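Local coordinates for competence damage-inducible protein A (Enterobacter cloacae subsp. cloacae, PDB 5VU3) that is of unknown function but belongs to the CinA family, some members of which are nicotinamide-nucleotide amidases, at residues Thr84-Gln89 / Ala125-Phe130; Leu30-Ala35 / Val106-Ser111. All coordinates share one frame; numbering follows the deposited sequence.

Contact 1: Thr84-Gln89 / Ala125-Phe130; sequences TAVSEQ and AGTVCF
Cys129, on strand 127-134, packs its thiol against the backbone of Ser87, the N-cap residue of helix 88-101, so that the start of a helix in this alpha/beta CinA fold is seated on one face of the central mixed sheet. No hydrogen bond joins the two segments; the contact is van der Waals. With SG anti to its own carbonyl carbon (chi1 -62°), the sulfur of Cys129 meets Ser87 CA at 3.6 Å and reaches the first helical residue as well, SG lying 3.8 Å from Glu88 N. On the turn side, Val86 CG1 stands opposite to its backbone N (chi1 175°) and extends to the strand, where it lies 3.8 Å from Thr127 O and 4.2 Å from Cys129 SG. Thr127 CG2, from the same face of the strand as the thiol, adds a looser contact with that methyl. Glu88 passes alongside at the margin, its aliphatic CG near the sulfur, while its carboxylate goes on to Thr140 of the neighbouring strand 137-144. Thr127 OG1 bonds to Ala124 O, so the side chain of Thr127 meets Val86 through its methyl, beside the carbonyl O. The turn presented to the strand is braced from within: Ser87 caps the helix through Thr90 N, and its side chain also ties back to Thr84, the residue that leaves the preceding helix with positive phi. In that second bond, Ser87 OG donates to Thr84 O at 2.9 Å, tilted 23° from the carbonyl plane.

Contact 2: Leu30-Ala35 / Val106-Ser111; sequences LRLTTA and VSIAIS
Strand 32-35 runs parallel to strand 106-111 in the central sheet of the alpha/beta fold; the axes of these short segments approach to 4.6 Å and diverge by 17°, and five backbone hydrogen bonds join the two segments. The series begins with Val106 N to Arg31 O at 3.0 Å, passes through both the N and the O of Thr33 and of Ala35, and closes at Ile110 N; CA-H...O contacts lie between the bonds. Leu32, Thr34, Val106 and Ile108 share one face, where helix 42-49 packs on Leu32 and Thr34. Leu32 swings CG opposite to its backbone N (chi1 172°), which brings CD1 obliquely over the neighbouring strand, 3.7 Å from Val106 CG1 and 4.2 Å from Ile108 CG1. Thr34 and Ile108 lie side by side, Thr34 CG2 lying 4.2 Å from Ile108 CB, while Thr34 OG1 bonds to Tyr57 OH. Leu30 extends the apolar edge by resting CD1 near Val106 CG2. The other face, with Thr33, Ala35, Ser107 and Ala109, is made of smaller residues, and helix 88-101 packs on its Thr33 and Ser107. The hydroxyls of these two turn to backbone carbonyls, Thr33 OG1 to Val59 O and Ser107 OG to Ala95 O. Between the two side chains the contact is carbon to carbon, Thr33 CG2 lying 3.6 Å from Ser107 CB.

The two contacts, centres about 16 Å apart, share the five-stranded mixed sheet, and helix 88-101, which starts in contact 1, packs on contact 2. Along the chain their segments alternate: 30-35, 84-89, 106-111, then 125-130. Contact 2 is a parallel pairing, whereas strand 127-134 of contact 1 runs antiparallel to strand 106-112, next to it in the sheet. They meet at the C-terminal end of strand 106-112, where Ala85 O and Ser111 OG lie 2.7 Å apart, a probable hydrogen bond, and Cys129 N probably bonds to Ser111 O. On the face away from the Ser111 and Cys129 side chains, Ile110 packs against Val128 and Phe130. Helix 88-101 thus ties the two contacts together on one side of the sheet.

Contact 1: Thr84-Gln89 / Ala125-Phe130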
ATOM      1  N   THR A  84       9.036   9.638 -19.438  1.00 26.36           N
ATOM      2  CA  THR A  84       8.706   9.974 -18.051  1.00 25.46           C
ATOM      3  C   THR A  84       8.033   8.809 -17.329  1.00 27.10           C
ATOM      4  O   THR A  84       7.678   7.797 -17.944  1.00 24.05           O
ATOM      5  CB  THR A  84       7.816  11.230 -17.937  1.00 28.61           C
ATOM      6  OG1 THR A  84       6.438  10.884 -18.157  1.00 27.81           O
ATOM      7  CG2 THR A  84       8.250  12.324 -18.919  1.00 28.47           C
ATOM      8  N   ALA A  85       7.880   8.943 -16.007  1.00 25.07           N
ATOM      9  CA  ALA A  85       7.248   7.896 -15.213  1.00 24.17           C
ATOM     10  C   ALA A  85       5.772   7.759 -15.540  1.00 23.77           C
ATOM     11  O   ALA A  85       5.196   6.680 -15.353  1.00 23.89           O
ATOM     12  CB  ALA A  85       7.428   8.178 -13.722  1.00 22.51           C
ATOM     13  N   VAL A  86       5.152   8.831 -16.022  1.00 21.33           N
ATOM     14  CA  VAL A  86       3.716   8.813 -16.344  1.00 21.27           C
ATOM     15  C   VAL A  86       3.636   8.531 -17.843  1.00 25.41           C
ATOM     16  O   VAL A  86       3.518   9.424 -18.684  1.00 24.41           O
ATOM     17  CB  VAL A  86       3.014  10.113 -15.944  1.00 20.27           C
ATOM     18  CG1 VAL A  86       1.549  10.111 -16.405  1.00 19.88           C
ATOM     19  CG2 VAL A  86       3.114  10.306 -14.447  1.00 19.61           C
ATOM     20  N   SER A  87       3.724   7.246 -18.177  1.00 23.00           N
ATOM     21  CA  SER A  87       3.663   6.801 -19.562  1.00 25.69           C
ATOM     22  C   SER A  87       3.278   5.331 -19.569  1.00 21.73           C
ATOM     23  O   SER A  87       3.463   4.616 -18.578  1.00 20.86           O
ATOM     24  CB  SER A  87       5.001   7.009 -20.278  1.00 21.81           C
ATOM     25  OG  SER A  87       5.982   6.157 -19.715  1.00 22.93           O
ATOM     26  N   GLU A  88       2.738   4.886 -20.704  1.00 19.84           N
ATOM     27  CA  GLU A  88       2.396   3.474 -20.821  1.00 20.20           C
ATOM     28  C   GLU A  88       3.648   2.606 -20.833  1.00 23.17           C
ATOM     29  O   GLU A  88       3.611   1.452 -20.381  1.00 24.45           O
ATOM     30  CB  GLU A  88       1.536   3.249 -22.064  1.00 23.63           C
ATOM     31  CG  GLU A  88       0.161   3.901 -21.920  1.00 23.80           C
ATOM     32  CD  GLU A  88      -0.649   3.879 -23.191  1.00 27.80           C
ATOM     33  OE1 GLU A  88      -0.397   4.727 -24.068  1.00 28.06           O
ATOM     34  OE2 GLU A  88      -1.543   3.014 -23.307  1.00 28.23           O
ATOM     35  N   GLN A  89       4.769   3.157 -21.304  1.00 22.81           N
ATOM     36  CA  GLN A  89       6.029   2.417 -21.279  1.00 24.26           C
ATOM     37  C   GLN A  89       6.466   2.124 -19.850  1.00 21.33           C
ATOM     38  O   GLN A  89       6.872   1.000 -19.531  1.00 23.78           O
ATOM     39  CB  GLN A  89       7.114   3.202 -22.024  1.00 27.09           C
ATOM     40  CG  GLN A  89       6.932   3.250 -23.544  1.00 31.33           C
ATOM     41  CD  GLN A  89       6.027   4.386 -24.004  1.00 34.30           C
ATOM     42  OE1 GLN A  89       5.398   5.070 -23.192  1.00 32.04           O
ATOM     43  NE2 GLN A  89       5.963   4.593 -25.316  1.00 35.14           N
ATOM     44  N   ALA A 125      -2.215  17.735 -14.559  1.00 25.22           N
ATOM     45  CA  ALA A 125      -2.647  17.034 -13.358  1.00 25.73           C
ATOM     46  C   ALA A 125      -3.906  16.235 -13.668  1.00 25.94           C
ATOM     47  O   ALA A 125      -4.758  16.674 -14.442  1.00 27.03           O
ATOM     48  CB  ALA A 125      -2.912  18.034 -12.226  1.00 22.80           C
ATOM     49  N   GLY A 126      -4.004  15.042 -13.088  1.00 23.46           N
ATOM     50  CA  GLY A 126      -5.101  14.144 -13.381  1.00 22.61           C
ATOM     51  C   GLY A 126      -4.814  13.134 -14.473  1.00 20.23           C
ATOM     52  O   GLY A 126      -5.658  12.270 -14.732  1.00 20.19           O
ATOM     53  N   THR A 127      -3.662  13.226 -15.132  1.00 21.14           N
ATOM     54  CA  THR A 127      -3.270  12.253 -16.148  1.00 23.22           C
ATOM     55  C   THR A 127      -2.685  11.028 -15.465  1.00 22.32           C
ATOM     56  O   THR A 127      -1.704  11.143 -14.721  1.00 22.14           O
ATOM     57  CB  THR A 127      -2.235  12.846 -17.101  1.00 26.11           C
ATOM     58  OG1 THR A 127      -2.729  14.067 -17.664  1.00 22.76           O
ATOM     59  CG2 THR A 127      -1.923  11.850 -18.209  1.00 22.88           C
ATOM     60  N   VAL A 128      -3.256   9.854 -15.729  1.00 20.29           N
ATOM     61  CA  VAL A 128      -2.814   8.619 -15.085  1.00 21.53           C
ATOM     62  C   VAL A 128      -2.692   7.519 -16.134  1.00 20.31           C
ATOM     63  O   VAL A 128      -3.606   7.328 -16.943  1.00 20.38           O
ATOM     64  CB  VAL A 128      -3.785   8.186 -13.967  1.00 19.58           C
ATOM     65  CG1 VAL A 128      -3.231   7.004 -13.214  1.00 16.60           C
ATOM     66  CG2 VAL A 128      -4.069   9.353 -13.004  1.00 18.46           C
ATOM     67  N   CYS A 129      -1.580   6.782 -16.108  1.00 19.95           N
ATOM     68  CA  CYS A 129      -1.416   5.604 -16.954  1.00 18.52           C
ATOM     69  C   CYS A 129      -1.570   4.315 -16.153  1.00 15.33           C
ATOM     70  O   CYS A 129      -1.245   4.247 -14.963  1.00 18.95           O
ATOM     71  CB  CYS A 129      -0.063   5.602 -17.673  1.00 21.30           C
ATOM     72  SG  CYS A 129       0.177   6.985 -18.804  1.00 22.05           S
ATOM     73  N   PHE A 130      -2.067   3.284 -16.830  1.00 16.98           N
ATOM     74  CA  PHE A 130      -2.388   2.003 -16.220  1.00 16.85           C
ATOM     75  C   PHE A 130      -1.763   0.880 -17.028  1.00 17.65           C
ATOM     76  O   PHE A 130      -1.715   0.952 -18.256  1.00 20.25           O
ATOM     77  CB  PHE A 130      -3.912   1.784 -16.160  1.00 17.37           C
ATOM     78  CG  PHE A 130      -4.643   2.826 -15.366  1.00 17.17           C
ATOM     79  CD1 PHE A 130      -5.003   4.028 -15.940  1.00 17.83           C
ATOM     80  CD2 PHE A 130      -4.971   2.593 -14.038  1.00 14.57           C
ATOM     81  CE1 PHE A 130      -5.676   4.994 -15.199  1.00 18.15           C
ATOM     82  CE2 PHE A 130      -5.635   3.550 -13.296  1.00 17.99           C
ATOM     83  CZ  PHE A 130      -5.996   4.745 -13.876  1.00 17.77           C
TER

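Contact 2: Leu30-Ala35 / Val106-Ser111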
ATOM      1  N   LEU A  30      -5.558 -17.846  -9.545  1.00 29.73           N
ATOM      2  CA  LEU A  30      -4.624 -16.788  -9.906  1.00 28.88           C
ATOM      3  C   LEU A  30      -4.339 -15.893  -8.710  1.00 28.16           C
ATOM      4  O   LEU A  30      -5.223 -15.638  -7.884  1.00 24.07           O
ATOM      5  CB  LEU A  30      -5.176 -15.935 -11.052  1.00 27.86           C
ATOM      6  CG  LEU A  30      -5.468 -16.637 -12.380  1.00 28.84           C
ATOM      7  CD1 LEU A  30      -6.117 -15.665 -13.352  1.00 33.52           C
ATOM      8  CD2 LEU A  30      -4.190 -17.203 -12.958  1.00 29.82           C
ATOM      9  N   ARG A  31      -3.107 -15.407  -8.633  1.00 24.81           N
ATOM     10  CA  ARG A  31      -2.689 -14.471  -7.601  1.00 29.81           C
ATOM     11  C   ARG A  31      -2.445 -13.100  -8.224  1.00 25.44           C
ATOM     12  O   ARG A  31      -1.952 -13.001  -9.355  1.00 25.38           O
ATOM     13  CB  ARG A  31      -1.434 -14.979  -6.895  1.00 36.30           C
ATOM     14  CG  ARG A  31      -1.485 -16.479  -6.642  1.00 43.81           C
ATOM     15  CD  ARG A  31      -0.507 -16.935  -5.577  1.00 50.78           C
ATOM     16  NE  ARG A  31       0.882 -16.809  -6.001  1.00 54.85           N
ATOM     17  CZ  ARG A  31       1.866 -17.600  -5.580  1.00 58.66           C
ATOM     18  NH1 ARG A  31       1.614 -18.589  -4.732  1.00 62.76           N
ATOM     19  NH2 ARG A  31       3.103 -17.405  -6.012  1.00 59.28           N
ATOM     20  N   LEU A  32      -2.795 -12.053  -7.477  1.00 21.65           N
ATOM     21  CA  LEU A  32      -2.740 -10.668  -7.927  1.00 20.96           C
ATOM     22  C   LEU A  32      -1.727  -9.880  -7.104  1.00 21.17           C
ATOM     23  O   LEU A  32      -1.574 -10.109  -5.901  1.00 21.74           O
ATOM     24  CB  LEU A  32      -4.115  -9.995  -7.796  1.00 22.17           C
ATOM     25  CG  LEU A  32      -4.202  -8.488  -8.053  1.00 18.61           C
ATOM     26  CD1 LEU A  32      -3.999  -8.204  -9.535  1.00 20.62           C
ATOM     27  CD2 LEU A  32      -5.535  -7.935  -7.575  1.00 18.18           C
ATOM     28  N   THR A  33      -1.052  -8.931  -7.757  1.00 20.28           N
ATOM     29  CA  THR A  33      -0.148  -8.013  -7.076  1.00 20.19           C
ATOM     30  C   THR A  33      -0.295  -6.637  -7.718  1.00 19.38           C
ATOM     31  O   THR A  33      -0.806  -6.507  -8.835  1.00 17.95           O
ATOM     32  CB  THR A  33       1.307  -8.502  -7.134  1.00 18.76           C
ATOM     33  OG1 THR A  33       2.156  -7.645  -6.356  1.00 17.45           O
ATOM     34  CG2 THR A  33       1.829  -8.506  -8.565  1.00 19.79           C
ATOM     35  N   THR A  34       0.136  -5.600  -6.998  1.00 18.44           N
ATOM     36  CA  THR A  34      -0.076  -4.230  -7.453  1.00 17.61           C
ATOM     37  C   THR A  34       1.154  -3.372  -7.187  1.00 17.34           C
ATOM     38  O   THR A  34       1.898  -3.594  -6.228  1.00 18.84           O
ATOM     39  CB  THR A  34      -1.283  -3.568  -6.767  1.00 18.73           C
ATOM     40  OG1 THR A  34      -1.108  -3.622  -5.345  1.00 19.96           O
ATOM     41  CG2 THR A  34      -2.573  -4.270  -7.150  1.00 20.39           C
ATOM     42  N   ALA A  35       1.352  -2.382  -8.056  1.00 16.52           N
ATOM     43  CA  ALA A  35       2.364  -1.350  -7.874  1.00 16.02           C
ATOM     44  C   ALA A  35       1.703  -0.005  -8.130  1.00 17.50           C
ATOM     45  O   ALA A  35       1.196   0.236  -9.230  1.00 19.03           O
ATOM     46  CB  ALA A  35       3.550  -1.569  -8.819  1.00 15.87           C
ATOM     47  N   VAL A 106      -1.076 -12.080 -12.021  1.00 18.38           N
ATOM     48  CA  VAL A 106      -1.694 -10.872 -12.541  1.00 21.11           C
ATOM     49  C   VAL A 106      -1.143  -9.691 -11.757  1.00 20.56           C
ATOM     50  O   VAL A 106      -0.943  -9.782 -10.542  1.00 22.24           O
ATOM     51  CB  VAL A 106      -3.234 -10.935 -12.430  1.00 22.49           C
ATOM     52  CG1 VAL A 106      -3.869  -9.660 -12.964  1.00 19.99           C
ATOM     53  CG2 VAL A 106      -3.785 -12.166 -13.160  1.00 22.47           C
ATOM     54  N   SER A 107      -0.899  -8.582 -12.446  1.00 20.06           N
ATOM     55  CA  SER A 107      -0.449  -7.375 -11.775  1.00 18.61           C
ATOM     56  C   SER A 107      -1.153  -6.163 -12.364  1.00 19.18           C
ATOM     57  O   SER A 107      -1.552  -6.159 -13.531  1.00 18.84           O
ATOM     58  CB  SER A 107       1.069  -7.201 -11.878  1.00 20.28           C
ATOM     59  OG  SER A 107       1.466  -6.945 -13.218  1.00 22.18           O
ATOM     60  N   ILE A 108      -1.318  -5.143 -11.524  1.00 16.68           N
ATOM     61  CA  ILE A 108      -1.775  -3.817 -11.921  1.00 16.63           C
ATOM     62  C   ILE A 108      -0.685  -2.827 -11.555  1.00 17.02           C
ATOM     63  O   ILE A 108      -0.185  -2.842 -10.425  1.00 18.82           O
ATOM     64  CB  ILE A 108      -3.084  -3.423 -11.213  1.00 17.62           C
ATOM     65  CG1 ILE A 108      -4.192  -4.454 -11.457  1.00 16.90           C
ATOM     66  CG2 ILE A 108      -3.492  -2.011 -11.618  1.00 20.69           C
ATOM     67  CD1 ILE A 108      -5.493  -4.098 -10.742  1.00 20.39           C
ATOM     68  N   ALA A 109      -0.328  -1.959 -12.495  1.00 19.12           N
ATOM     69  CA  ALA A 109       0.555  -0.839 -12.209  1.00 19.64           C
ATOM     70  C   ALA A 109      -0.176   0.454 -12.521  1.00 19.65           C
ATOM     71  O   ALA A 109      -0.855   0.559 -13.548  1.00 20.63           O
ATOM     72  CB  ALA A 109       1.859  -0.927 -13.019  1.00 18.72           C
ATOM     73  N   ILE A 110      -0.039   1.442 -11.638  1.00 16.21           N
ATOM     74  CA  ILE A 110      -0.617   2.769 -11.845  1.00 16.26           C
ATOM     75  C   ILE A 110       0.481   3.805 -11.653  1.00 21.05           C
ATOM     76  O   ILE A 110       1.217   3.753 -10.660  1.00 19.40           O
ATOM     77  CB  ILE A 110      -1.782   3.038 -10.875  1.00 20.76           C
ATOM     78  CG1 ILE A 110      -2.849   1.950 -10.994  1.00 22.45           C
ATOM     79  CG2 ILE A 110      -2.376   4.413 -11.119  1.00 19.65           C
ATOM     80  CD1 ILE A 110      -4.010   2.136 -10.026  1.00 21.07           C
ATOM     81  N   SER A 111       0.613   4.732 -12.606  1.00 18.76           N
ATOM     82  CA  SER A 111       1.563   5.833 -12.475  1.00 16.16           C
ATOM     83  C   SER A 111       0.925   7.090 -13.048  1.00 19.68           C
ATOM     84  O   SER A 111       0.554   7.111 -14.227  1.00 21.14           O
ATOM     85  CB  SER A 111       2.881   5.520 -13.187  1.00 19.33           C
ATOM     86  OG  SER A 111       3.804   6.580 -13.023  1.00 21.62           O
TER